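Local coordinates for protein putative phosphomannomutase (Thermus thermophilus, PDB 1TUO) that probably catalyses the intramolecular transfer of phosphate on sugar phosphates, as a magnesium-dependent member of the phosphohexose mutase family, at residues A252-V257 against P344-I349; N266-L271 against L379-D384; L271-L276 against K371-L376; A292-L297 against Y442-S447. All blocks are in the same frame, centred on the assembly; numbering follows the deposited sequence.

Contact 1 (A252-V257 against P344-I349); sequences ADRVGV and PERDGI
Arg-346 runs alongside Asp-253, the two side chains pointing the same way, with Asp-253 OD1 3.4 Å from Arg-346 NE. The carboxylate and guanidinium planes are turned 65° apart and OD1 stands well out of the guanidinium plane, making this a salt bridge of charges alone, with no N-H aimed at the oxygen. At its root the arginine packs more closely: Arg-346 CB lies 3.3 Å from the carbonyl Asp-253 O. A bend at chi3 (-72°) sets the guanidinium beside Asp-253, with NH1 in a salt bridge to Glu-332. Shortening this residue to an alanine would probably cost Asp-253 and Glu-332 this shared positive charge.

Beside it, Gly-348 N donates to Ala-252 O over 3.0 Å. Glycine suits the spot because a CB would collide with Ala-252 O and with Val-255 CG1, a methyl already only 3.0 Å from Gly-348 O. Ala-252 CB adds an apolar touch on Ile-349 CD1.

Further out, Asp-347 N-caps the helix that starts at Gly-348; its OD1 is held by Tyr-160 and His-342. Asp-249 accepts from Arg-254 N and ties down the other loop, whose Ala-Asp-Arg sequence matches the end of the DGDADR motif that forms the magnesium loop in relatives. This loop leads into strand 255-259, against which helix 348-362 packs through Val-255 and Val-257, while helices 88-97 and 157-165 close around Asp-347 and Ile-349.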
loop_
_atom_site.group_PDB
_atom_site.type_symbol
_atom_site.label_atom_id
_atom_site.label_comp_id
_atom_site.label_asym_id
_atom_site.label_seq_id
_atom_site.Cartn_x
_atom_site.Cartn_y
_atom_site.Cartn_z
ATOM N N ALA A 252 0.368 -2.279 6.765
ATOM C CA ALA A 252 0.979 -0.967 6.634
ATOM C C ALA A 252 1.650 -0.665 5.299
ATOM O O ALA A 252 2.670 0.026 5.264
ATOM C CB ALA A 252 1.969 -0.729 7.788
ATOM N N ASP A 253 1.104 -1.169 4.197
ATOM C CA ASP A 253 1.697 -0.806 2.916
ATOM C C ASP A 253 0.873 0.346 2.339
ATOM O O ASP A 253 1.243 0.947 1.328
ATOM C CB ASP A 253 1.759 -1.996 1.938
ATOM C CG ASP A 253 0.403 -2.424 1.421
ATOM O OD1 ASP A 253 0.383 -3.146 0.399
ATOM O OD2 ASP A 253 -0.628 -2.060 2.021
ATOM N N ARG A 254 -0.233 0.670 3.011
ATOM C CA ARG A 254 -1.125 1.761 2.594
ATOM C C ARG A 254 -1.467 2.662 3.780
ATOM O O ARG A 254 -1.418 2.231 4.929
ATOM C CB ARG A 254 -2.443 1.210 2.045
ATOM C CG ARG A 254 -2.316 0.212 0.909
ATOM C CD ARG A 254 -3.684 -0.333 0.527
ATOM N NE ARG A 254 -3.613 -1.236 -0.618
ATOM C CZ ARG A 254 -4.670 -1.659 -1.303
ATOM N NH1 ARG A 254 -5.889 -1.261 -0.961
ATOM N NH2 ARG A 254 -4.510 -2.482 -2.333
ATOM N N VAL A 255 -1.833 3.910 3.500
ATOM C CA VAL A 255 -2.211 4.818 4.572
ATOM C C VAL A 255 -3.404 5.681 4.190
ATOM O O VAL A 255 -3.666 5.926 3.007
ATOM C CB VAL A 255 -1.051 5.766 4.971
ATOM C CG1 VAL A 255 0.133 4.967 5.464
ATOM C CG2 VAL A 255 -0.661 6.640 3.792
ATOM N N GLY A 256 -4.135 6.114 5.211
ATOM C CA GLY A 256 -5.271 6.993 5.022
ATOM C C GLY A 256 -5.011 8.142 5.981
ATOM O O GLY A 256 -4.326 7.959 6.990
ATOM N N VAL A 257 -5.539 9.322 5.684
ATOM C CA VAL A 257 -5.303 10.478 6.540
ATOM C C VAL A 257 -6.583 11.139 7.053
ATOM O O VAL A 257 -7.567 11.258 6.323
ATOM C CB VAL A 257 -4.469 11.543 5.783
ATOM C CG1 VAL A 257 -4.364 12.821 6.600
ATOM C CG2 VAL A 257 -3.074 10.996 5.488
ATOM N N PRO A 344 11.151 -0.697 -4.197
ATOM C CA PRO A 344 10.153 -0.743 -5.269
ATOM C C PRO A 344 8.960 -1.451 -4.650
ATOM O O PRO A 344 8.549 -2.524 -5.101
ATOM C CB PRO A 344 10.841 -1.583 -6.337
ATOM C CG PRO A 344 11.642 -2.554 -5.516
ATOM C CD PRO A 344 12.237 -1.665 -4.444
ATOM N N GLU A 345 8.420 -0.831 -3.602
ATOM C CA GLU A 345 7.312 -1.389 -2.835
ATOM C C GLU A 345 6.465 -0.286 -2.195
ATOM O O GLU A 345 6.929 0.840 -2.022
ATOM C CB GLU A 345 7.902 -2.294 -1.740
ATOM C CG GLU A 345 6.904 -2.858 -0.744
ATOM C CD GLU A 345 6.041 -3.938 -1.349
ATOM O OE1 GLU A 345 6.457 -5.115 -1.326
ATOM O OE2 GLU A 345 4.953 -3.605 -1.862
ATOM N N ARG A 346 5.221 -0.606 -1.853
ATOM C CA ARG A 346 4.348 0.361 -1.194
ATOM C C ARG A 346 4.773 0.403 0.269
ATOM O O ARG A 346 4.867 -0.642 0.914
ATOM C CB ARG A 346 2.890 -0.090 -1.302
ATOM C CG ARG A 346 2.354 -0.034 -2.720
ATOM C CD ARG A 346 0.978 -0.673 -2.853
ATOM N NE ARG A 346 1.039 -2.130 -2.756
ATOM C CZ ARG A 346 0.177 -2.948 -3.351
ATOM N NH1 ARG A 346 -0.809 -2.451 -4.085
ATOM N NH2 ARG A 346 0.303 -4.263 -3.219
ATOM N N ASP A 347 5.039 1.595 0.795
ATOM C CA ASP A 347 5.457 1.713 2.190
ATOM C C ASP A 347 4.647 2.786 2.911
ATOM O O ASP A 347 4.872 3.984 2.724
ATOM C CB ASP A 347 6.959 2.031 2.266
ATOM C CG ASP A 347 7.499 1.981 3.684
ATOM O OD1 ASP A 347 8.707 1.696 3.849
ATOM O OD2 ASP A 347 6.727 2.234 4.636
ATOM N N GLY A 348 3.699 2.340 3.732
ATOM C CA GLY A 348 2.850 3.262 4.460
ATOM C C GLY A 348 3.543 3.962 5.612
ATOM O O GLY A 348 3.103 5.020 6.064
ATOM N N ILE A 349 4.623 3.363 6.099
ATOM C CA ILE A 349 5.375 3.950 7.197
ATOM C C ILE A 349 6.166 5.142 6.653
ATOM O O ILE A 349 6.134 6.238 7.225
ATOM C CB ILE A 349 6.332 2.917 7.822
ATOM C CG1 ILE A 349 5.525 1.716 8.338
ATOM C CG2 ILE A 349 7.139 3.562 8.948
ATOM C CD1 ILE A 349 4.429 2.072 9.339
#

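Contact 2 (N266-L271 against L379-D384); sequences NPHQVL and LTHAYD
His-381 receives a nearly straight hydrogen bond from Asn-266, ND2 to NE2, 3.1 Å long. The donor lies in the plane of the imidazole, at its edge, whereas the amide and ring planes stand 82° apart. Since NE2 accepts here, the ring is well suited to present ND1 to its other partner, Glu-444. With CG anti to the backbone N (chi1 169°), the imidazole reaches over to the helix, where His-381 CE1 also touches His-268 CB at 3.6 Å and CD2 brushes the aliphatic CG of Gln-269.

Two residues on, Tyr-383 turns one ring face to His-268. The histidine comes in edge first, NE2 over the ring centre and 3.4 Å from Tyr-383 CE2, an edge-to-face pair with planes 53° apart. His-268 ND1 accepts from Thr-294 N, consistent with an N-H on NE2 pointing into the aromatic face. A water joins Asn-266 ND2 to the backbone Tyr-383 O.

Asn-266 is thus used at both ends, because its OD1 accepts from Gln-269 N at 2.9 Å. Replacing this asparagine with alanine would probably leave His-381 NE2 without this donor and Gln-269 N without its side-chain cap. Gln-269 OE1 returns a bond to Asn-266 N, completing the capping box that begins helix 267-280, here joined by an aromatic cluster to the edge strand 382-386 of the C-terminal sheet.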
loop_
_atom_site.group_PDB
_atom_site.type_symbol
_atom_site.label_atom_id
_atom_site.label_comp_id
_atom_site.label_asym_id
_atom_site.label_seq_id
_atom_site.Cartn_x
_atom_site.Cartn_y
_atom_site.Cartn_z
ATOM N N ASN A 266 -8.006 11.886 1.275
ATOM C CA ASN A 266 -7.848 10.677 0.466
ATOM C C ASN A 266 -6.522 10.433 -0.257
ATOM O O ASN A 266 -5.664 11.308 -0.327
ATOM C CB ASN A 266 -9.018 10.562 -0.530
ATOM C CG ASN A 266 -8.909 11.532 -1.687
ATOM O OD1 ASN A 266 -7.817 11.811 -2.177
ATOM N ND2 ASN A 266 -10.052 12.030 -2.151
ATOM N N PRO A 267 -6.339 9.213 -0.797
ATOM C CA PRO A 267 -5.121 8.829 -1.515
ATOM C C PRO A 267 -4.682 9.756 -2.639
ATOM O O PRO A 267 -3.485 9.924 -2.866
ATOM C CB PRO A 267 -5.454 7.434 -2.021
ATOM C CG PRO A 267 -6.278 6.887 -0.891
ATOM C CD PRO A 267 -7.214 8.039 -0.605
ATOM N N HIS A 268 -5.644 10.335 -3.348
ATOM C CA HIS A 268 -5.346 11.241 -4.455
ATOM C C HIS A 268 -4.733 12.512 -3.887
ATOM O O HIS A 268 -3.799 13.077 -4.459
ATOM C CB HIS A 268 -6.631 11.576 -5.212
ATOM C CG HIS A 268 -7.381 10.367 -5.680
ATOM N ND1 HIS A 268 -6.997 9.631 -6.781
ATOM C CD2 HIS A 268 -8.465 9.739 -5.165
ATOM C CE1 HIS A 268 -7.813 8.600 -6.923
ATOM N NE2 HIS A 268 -8.711 8.642 -5.955
ATOM N N GLN A 269 -5.268 12.953 -2.754
ATOM C CA GLN A 269 -4.764 14.147 -2.099
ATOM C C GLN A 269 -3.377 13.862 -1.537
ATOM O O GLN A 269 -2.468 14.678 -1.665
ATOM C CB GLN A 269 -5.719 14.580 -0.990
ATOM C CG GLN A 269 -7.063 15.087 -1.529
ATOM C CD GLN A 269 -8.074 15.359 -0.431
ATOM O OE1 GLN A 269 -8.629 14.432 0.156
ATOM N NE2 GLN A 269 -8.315 16.633 -0.146
ATOM N N VAL A 270 -3.206 12.696 -0.929
ATOM C CA VAL A 270 -1.901 12.351 -0.379
ATOM C C VAL A 270 -0.858 12.248 -1.479
ATOM O O VAL A 270 0.226 12.826 -1.377
ATOM C CB VAL A 270 -1.941 11.010 0.371
ATOM C CG1 VAL A 270 -0.516 10.492 0.614
ATOM C CG2 VAL A 270 -2.667 11.185 1.683
ATOM N N LEU A 271 -1.189 11.509 -2.533
ATOM C CA LEU A 271 -0.253 11.311 -3.632
ATOM C C LEU A 271 0.177 12.610 -4.303
ATOM O O LEU A 271 1.369 12.840 -4.509
ATOM C CB LEU A 271 -0.854 10.373 -4.682
ATOM C CG LEU A 271 0.034 10.096 -5.894
ATOM C CD1 LEU A 271 1.342 9.431 -5.464
ATOM C CD2 LEU A 271 -0.734 9.203 -6.867
ATOM N N LEU A 379 -7.403 22.998 -10.898
ATOM C CA LEU A 379 -8.509 22.050 -10.806
ATOM C C LEU A 379 -8.948 21.808 -9.369
ATOM O O LEU A 379 -8.152 21.934 -8.436
ATOM C CB LEU A 379 -8.092 20.710 -11.415
ATOM C CG LEU A 379 -7.657 20.691 -12.883
ATOM C CD1 LEU A 379 -7.084 19.319 -13.222
ATOM C CD2 LEU A 379 -8.849 21.018 -13.775
ATOM N N THR A 380 -10.223 21.464 -9.199
ATOM C CA THR A 380 -10.774 21.149 -7.887
ATOM C C THR A 380 -10.970 19.634 -7.900
ATOM O O THR A 380 -11.261 19.054 -8.945
ATOM C CB THR A 380 -12.130 21.849 -7.651
ATOM O OG1 THR A 380 -11.933 23.271 -7.623
ATOM C CG2 THR A 380 -12.738 21.398 -6.334
ATOM N N HIS A 381 -10.816 18.999 -6.743
ATOM C CA HIS A 381 -10.924 17.550 -6.644
ATOM C C HIS A 381 -12.006 17.019 -5.719
ATOM O O HIS A 381 -12.180 17.500 -4.601
ATOM C CB HIS A 381 -9.576 16.973 -6.188
ATOM C CG HIS A 381 -9.634 15.526 -5.805
ATOM N ND1 HIS A 381 -9.541 14.505 -6.727
ATOM C CD2 HIS A 381 -9.799 14.930 -4.600
ATOM C CE1 HIS A 381 -9.645 13.343 -6.107
ATOM N NE2 HIS A 381 -9.803 13.573 -4.814
ATOM N N ALA A 382 -12.713 16.001 -6.200
ATOM C CA ALA A 382 -13.753 15.314 -5.440
ATOM C C ALA A 382 -13.724 13.887 -5.972
ATOM O O ALA A 382 -13.518 13.672 -7.166
ATOM C CB ALA A 382 -15.121 15.957 -5.677
ATOM N N TYR A 383 -13.926 12.908 -5.102
ATOM C CA TYR A 383 -13.864 11.531 -5.554
ATOM C C TYR A 383 -14.631 10.538 -4.694
ATOM O O TYR A 383 -14.842 10.757 -3.499
ATOM C CB TYR A 383 -12.385 11.121 -5.642
ATOM C CG TYR A 383 -12.139 9.654 -5.896
ATOM C CD1 TYR A 383 -12.188 8.730 -4.853
ATOM C CD2 TYR A 383 -11.876 9.184 -7.181
ATOM C CE1 TYR A 383 -11.984 7.379 -5.079
ATOM C CE2 TYR A 383 -11.671 7.826 -7.421
ATOM C CZ TYR A 383 -11.728 6.932 -6.362
ATOM O OH TYR A 383 -11.545 5.588 -6.577
ATOM N N ASP A 384 -15.052 9.446 -5.325
ATOM C CA ASP A 384 -15.758 8.373 -4.635
ATOM C C ASP A 384 -15.766 7.125 -5.504
ATOM O O ASP A 384 -15.558 7.201 -6.717
ATOM C CB ASP A 384 -17.198 8.774 -4.312
ATOM C CG ASP A 384 -17.821 7.876 -3.258
ATOM O OD1 ASP A 384 -19.051 7.957 -3.039
ATOM O OD2 ASP A 384 -17.066 7.094 -2.643
HETATM O O HOH W 1 -12.734 10.815 -1.147
#

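Contact 3 (L271-L276 against K371-L376); sequences LTTLAL and KEVEAL
Val-373 reaches from helix 366-377 into the side of helix 267-280, at the point where the backbones come nearest. Its CB, fixed on the helix, sends out two methyls that serve different neighbours. CG1, anti to the backbone N (chi1 168°), crosses the Thr-272 side chain at about a right angle and lies 3.9 Å from Thr-272 OG1 and 4.0 Å from Thr-272 CB. CG2 turns the other way: it meets Leu-276 CD2 at 3.8 Å and rests near Thr-273 CA, 4.1 Å off. A compact branched residue fits here because both methyls sit close to the backbone.

Leu-276 slides past the valine in the opposite direction and carries on to Leu-376, its CD1 3.6 Å from Leu-376 CD1. Its CD2 also touches the aliphatic CG of Glu-372, whose carboxylate plays no part in the contact.

The two helical segments cross at 77°, their axes 9.7 Å apart, and the patch is therefore small. Thr-272 and Thr-273 bring hydroxyls to it, yet these bond back to carbonyls one turn earlier, of His-268 and Gln-269. With their hydroxyls already bonded inside their own helix, the threonines can lie against the valine methyls without leaving a polar group unsatisfied, and the union rests on van der Waals contact and apolar burial.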
loop_
_atom_site.group_PDB
_atom_site.type_symbol
_atom_site.label_atom_id
_atom_site.label_comp_id
_atom_site.label_asym_id
_atom_site.label_seq_id
_atom_site.Cartn_x
_atom_site.Cartn_y
_atom_site.Cartn_z
ATOM N N LEU A 271 -1.189 11.509 -2.533
ATOM C CA LEU A 271 -0.253 11.311 -3.632
ATOM C C LEU A 271 0.177 12.610 -4.303
ATOM O O LEU A 271 1.369 12.840 -4.509
ATOM C CB LEU A 271 -0.854 10.373 -4.682
ATOM C CG LEU A 271 0.034 10.096 -5.894
ATOM C CD1 LEU A 271 1.342 9.431 -5.464
ATOM C CD2 LEU A 271 -0.734 9.203 -6.867
ATOM N N THR A 272 -0.786 13.461 -4.645
ATOM C CA THR A 272 -0.445 14.720 -5.302
ATOM C C THR A 272 0.290 15.686 -4.376
ATOM O O THR A 272 1.198 16.399 -4.812
ATOM C CB THR A 272 -1.702 15.415 -5.884
ATOM O OG1 THR A 272 -2.662 15.644 -4.846
ATOM C CG2 THR A 272 -2.320 14.545 -6.962
ATOM N N THR A 273 -0.098 15.713 -3.105
ATOM C CA THR A 273 0.555 16.592 -2.138
ATOM C C THR A 273 2.021 16.174 -1.999
ATOM O O THR A 273 2.913 17.019 -1.986
ATOM C CB THR A 273 -0.128 16.520 -0.749
ATOM O OG1 THR A 273 -1.463 17.043 -0.842
ATOM C CG2 THR A 273 0.652 17.335 0.275
ATOM N N LEU A 274 2.268 14.870 -1.911
ATOM C CA LEU A 274 3.639 14.381 -1.779
ATOM C C LEU A 274 4.406 14.517 -3.090
ATOM O O LEU A 274 5.618 14.729 -3.088
ATOM C CB LEU A 274 3.652 12.920 -1.299
ATOM C CG LEU A 274 3.259 12.730 0.173
ATOM C CD1 LEU A 274 3.398 11.256 0.552
ATOM C CD2 LEU A 274 4.148 13.594 1.078
ATOM N N ALA A 275 3.712 14.410 -4.219
ATOM C CA ALA A 275 4.394 14.559 -5.498
ATOM C C ALA A 275 4.892 15.998 -5.600
ATOM O O ALA A 275 6.019 16.248 -6.023
ATOM C CB ALA A 275 3.448 14.252 -6.660
ATOM N N LEU A 276 4.048 16.941 -5.194
ATOM C CA LEU A 276 4.411 18.353 -5.250
ATOM C C LEU A 276 5.581 18.646 -4.323
ATOM O O LEU A 276 6.537 19.306 -4.710
ATOM C CB LEU A 276 3.225 19.229 -4.845
ATOM C CG LEU A 276 3.487 20.739 -4.800
ATOM C CD1 LEU A 276 3.891 21.231 -6.182
ATOM C CD2 LEU A 276 2.226 21.457 -4.338
ATOM N N LYS A 371 -4.533 22.582 -1.117
ATOM C CA LYS A 371 -5.154 23.769 -1.711
ATOM C C LYS A 371 -4.164 24.364 -2.710
ATOM O O LYS A 371 -4.556 24.924 -3.733
ATOM C CB LYS A 371 -5.474 24.805 -0.631
ATOM C CG LYS A 371 -6.490 24.351 0.403
ATOM C CD LYS A 371 -7.872 24.176 -0.194
ATOM C CE LYS A 371 -8.873 23.745 0.875
ATOM N NZ LYS A 371 -10.260 23.611 0.338
ATOM N N GLU A 372 -2.877 24.233 -2.396
ATOM C CA GLU A 372 -1.813 24.729 -3.258
ATOM C C GLU A 372 -1.744 23.835 -4.496
ATOM O O GLU A 372 -1.441 24.297 -5.598
ATOM C CB GLU A 372 -0.478 24.714 -2.500
ATOM C CG GLU A 372 0.757 25.066 -3.324
ATOM C CD GLU A 372 0.869 26.546 -3.681
ATOM O OE1 GLU A 372 0.287 27.400 -2.974
ATOM O OE2 GLU A 372 1.568 26.851 -4.668
ATOM N N VAL A 373 -2.023 22.548 -4.318
ATOM C CA VAL A 373 -2.029 21.639 -5.453
ATOM C C VAL A 373 -3.159 22.083 -6.378
ATOM O O VAL A 373 -2.989 22.154 -7.593
ATOM C CB VAL A 373 -2.291 20.176 -5.019
ATOM C CG1 VAL A 373 -2.577 19.307 -6.237
ATOM C CG2 VAL A 373 -1.081 19.635 -4.264
ATOM N N GLU A 374 -4.315 22.379 -5.796
ATOM C CA GLU A 374 -5.453 22.810 -6.600
ATOM C C GLU A 374 -5.171 24.130 -7.315
ATOM O O GLU A 374 -5.594 24.328 -8.452
ATOM C CB GLU A 374 -6.707 22.911 -5.722
ATOM C CG GLU A 374 -7.360 21.547 -5.487
ATOM C CD GLU A 374 -8.508 21.574 -4.495
ATOM O OE1 GLU A 374 -9.472 20.803 -4.695
ATOM O OE2 GLU A 374 -8.446 22.342 -3.511
ATOM N N ALA A 375 -4.434 25.019 -6.657
ATOM C CA ALA A 375 -4.099 26.308 -7.261
ATOM C C ALA A 375 -3.146 26.121 -8.442
ATOM O O ALA A 375 -3.346 26.698 -9.511
ATOM C CB ALA A 375 -3.460 27.228 -6.218
ATOM N N LEU A 376 -2.108 25.319 -8.242
ATOM C CA LEU A 376 -1.126 25.070 -9.291
ATOM C C LEU A 376 -1.680 24.284 -10.481
ATOM O O LEU A 376 -1.189 24.424 -11.600
ATOM C CB LEU A 376 0.086 24.335 -8.707
ATOM C CG LEU A 376 0.888 25.098 -7.648
ATOM C CD1 LEU A 376 1.983 24.195 -7.073
ATOM C CD2 LEU A 376 1.501 26.359 -8.276
#

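Contact 4 (A292-L297 against Y442-S447); sequences AVTWLL and YVEAQS
Glu-444 stretches away from its strand, CG anti to the backbone N (chi1 174°) and the chain extended beyond, to deliver its carboxylate to Thr-294 and Trp-295. In Trp-295, CG sits between the backbone N and the carbonyl carbon (chi1 49°), which folds the indole back beside that carboxylate. The two planes lie only 24° apart. Glu-444 OE1 is placed over one face of the indole near Trp-295 CD1, at the rim of the five-membered ring, while the rest of the carboxylate reaches past the edge.

Thr-294 OG1 donates to the syn lone pair of Glu-444 OE2; at 2.5 Å the bond is unusually short, so its exact length is doubtful. OE2 also takes a hydrogen bond from His-381 ND1, and two donors on one oxygen would favour a charged carboxylate in this buried place. The other oxygen, OE1, appears to accept from the backbone Trp-295 N at 3.0 Å, although its exact position is less certain. A glutamate suits the site because its length carries two acceptor oxygens from the strand to a hydroxyl and a main-chain N-H.

At the far end, Ala-292 CB packs obliquely on the Tyr-442 ring, 3.8 Å from Tyr-442 CD2; a small apolar side chain suits this close approach to the ring. Tyr-442 OH is engaged by Arg-431.

Thr-294 OG1 works twice, for it also accepts from Leu-296 N at 2.9 Å. That bond closes an ST turn leading into helix 296-304, and Glu-444 joins this helix start to strand 440-445 of the antiparallel sheet in the family's C-terminal domain.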
loop_
_atom_site.group_PDB
_atom_site.type_symbol
_atom_site.label_atom_id
_atom_site.label_comp_id
_atom_site.label_asym_id
_atom_site.label_seq_id
_atom_site.Cartn_x
_atom_site.Cartn_y
_atom_site.Cartn_z
ATOM N N ALA A 292 -6.715 4.491 -12.108
ATOM C CA ALA A 292 -7.779 5.091 -11.304
ATOM C C ALA A 292 -7.338 6.286 -10.463
ATOM O O ALA A 292 -8.119 6.826 -9.674
ATOM C CB ALA A 292 -8.412 4.024 -10.409
ATOM N N VAL A 293 -6.088 6.700 -10.633
ATOM C CA VAL A 293 -5.554 7.837 -9.898
ATOM C C VAL A 293 -5.996 9.165 -10.519
ATOM O O VAL A 293 -6.120 9.286 -11.736
ATOM C CB VAL A 293 -4.004 7.781 -9.851
ATOM C CG1 VAL A 293 -3.443 9.079 -9.294
ATOM C CG2 VAL A 293 -3.556 6.600 -8.992
ATOM N N THR A 294 -6.229 10.146 -9.655
ATOM C CA THR A 294 -6.663 11.488 -10.037
ATOM C C THR A 294 -5.887 12.081 -11.202
ATOM O O THR A 294 -4.670 11.906 -11.296
ATOM C CB THR A 294 -6.515 12.469 -8.857
ATOM O OG1 THR A 294 -6.838 13.795 -9.293
ATOM C CG2 THR A 294 -5.075 12.457 -8.335
ATOM N N TRP A 295 -6.581 12.796 -12.082
ATOM C CA TRP A 295 -5.895 13.420 -13.201
ATOM C C TRP A 295 -5.201 14.703 -12.760
ATOM O O TRP A 295 -4.595 15.393 -13.576
ATOM C CB TRP A 295 -6.853 13.715 -14.360
ATOM C CG TRP A 295 -8.116 14.410 -13.982
ATOM C CD1 TRP A 295 -8.374 15.098 -12.830
ATOM C CD2 TRP A 295 -9.299 14.501 -14.779
ATOM N NE1 TRP A 295 -9.652 15.613 -12.862
ATOM C CE2 TRP A 295 -10.240 15.261 -14.049
ATOM C CE3 TRP A 295 -9.656 14.014 -16.044
ATOM C CZ2 TRP A 295 -11.514 15.544 -14.542
ATOM C CZ3 TRP A 295 -10.922 14.297 -16.535
ATOM C CH2 TRP A 295 -11.835 15.055 -15.784
ATOM N N LEU A 296 -5.296 15.035 -11.473
ATOM C CA LEU A 296 -4.620 16.231 -10.988
ATOM C C LEU A 296 -3.119 15.962 -11.043
ATOM O O LEU A 296 -2.321 16.885 -11.169
ATOM C CB LEU A 296 -5.035 16.573 -9.551
ATOM C CG LEU A 296 -6.080 17.684 -9.374
ATOM C CD1 LEU A 296 -7.455 17.173 -9.789
ATOM C CD2 LEU A 296 -6.108 18.139 -7.916
ATOM N N LEU A 297 -2.725 14.694 -10.946
ATOM C CA LEU A 297 -1.298 14.385 -11.003
ATOM C C LEU A 297 -0.782 14.690 -12.409
ATOM O O LEU A 297 0.286 15.293 -12.572
ATOM C CB LEU A 297 -1.032 12.917 -10.653
ATOM C CG LEU A 297 0.448 12.512 -10.618
ATOM C CD1 LEU A 297 1.214 13.412 -9.653
ATOM C CD2 LEU A 297 0.561 11.058 -10.194
ATOM N N TYR A 442 -15.461 4.128 -10.411
ATOM C CA TYR A 442 -14.612 5.155 -9.816
ATOM C C TYR A 442 -14.995 6.473 -10.469
ATOM O O TYR A 442 -15.090 6.552 -11.692
ATOM C CB TYR A 442 -13.128 4.891 -10.108
ATOM C CG TYR A 442 -12.650 3.480 -9.853
ATOM C CD1 TYR A 442 -13.081 2.423 -10.652
ATOM C CD2 TYR A 442 -11.734 3.206 -8.835
ATOM C CE1 TYR A 442 -12.614 1.130 -10.451
ATOM C CE2 TYR A 442 -11.260 1.915 -8.626
ATOM C CZ TYR A 442 -11.704 0.883 -9.440
ATOM O OH TYR A 442 -11.232 -0.395 -9.249
ATOM N N VAL A 443 -15.218 7.506 -9.664
ATOM C CA VAL A 443 -15.590 8.795 -10.219
ATOM C C VAL A 443 -14.822 9.956 -9.622
ATOM O O VAL A 443 -14.667 10.058 -8.402
ATOM C CB VAL A 443 -17.109 9.096 -10.029
ATOM C CG1 VAL A 443 -17.423 10.517 -10.472
ATOM C CG2 VAL A 443 -17.946 8.114 -10.847
ATOM N N GLU A 444 -14.318 10.814 -10.506
ATOM C CA GLU A 444 -13.636 12.026 -10.096
ATOM C C GLU A 444 -14.340 13.171 -10.810
ATOM O O GLU A 444 -14.610 13.097 -12.014
ATOM C CB GLU A 444 -12.155 12.026 -10.491
ATOM C CG GLU A 444 -11.503 13.368 -10.177
ATOM C CD GLU A 444 -9.997 13.353 -10.294
ATOM O OE1 GLU A 444 -9.479 12.739 -11.252
ATOM O OE2 GLU A 444 -9.337 13.975 -9.434
ATOM N N ALA A 445 -14.652 14.224 -10.060
ATOM C CA ALA A 445 -15.314 15.396 -10.616
ATOM C C ALA A 445 -14.931 16.621 -9.791
ATOM O O ALA A 445 -14.223 16.505 -8.789
ATOM C CB ALA A 445 -16.830 15.199 -10.617
ATOM N N GLN A 446 -15.414 17.787 -10.206
ATOM C CA GLN A 446 -15.094 19.038 -9.529
ATOM C C GLN A 446 -15.718 19.227 -8.147
ATOM O O GLN A 446 -15.188 19.977 -7.329
ATOM C CB GLN A 446 -15.476 20.219 -10.422
ATOM C CG GLN A 446 -14.495 21.383 -10.368
ATOM C CD GLN A 446 -13.167 21.072 -11.048
ATOM O OE1 GLN A 446 -12.263 21.911 -11.086
ATOM N NE2 GLN A 446 -13.046 19.864 -11.593
ATOM N N SER A 447 -16.831 18.553 -7.878
ATOM C CA SER A 447 -17.492 18.691 -6.582
ATOM C C SER A 447 -18.036 17.357 -6.097
ATOM O O SER A 447 -18.239 16.438 -6.893
ATOM C CB SER A 447 -18.651 19.679 -6.690
ATOM O OG SER A 447 -19.668 19.153 -7.528
#

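How the contacts relate
Contacts 2 and 4 lie closest, their centres 6 Å apart, on neighbouring strands 382-386 and 440-445 of the C-terminal sheet. Contact 3 is 10 Å from contact 2; the two share Leu-271 and helix 267-280. Contact 1 stands apart, near the chain's centre and 17 to 20 Å from the others, touching contact 2 through Val-257 and Val-270. Along the chain every pair of contacts crosses, except that contact 3 is nested inside the loop closed by contact 2. Contact 1 thus joins domains II and III, contact 3 packs two helices, and contacts 2 and 4 fasten domain III to the C-terminal domain.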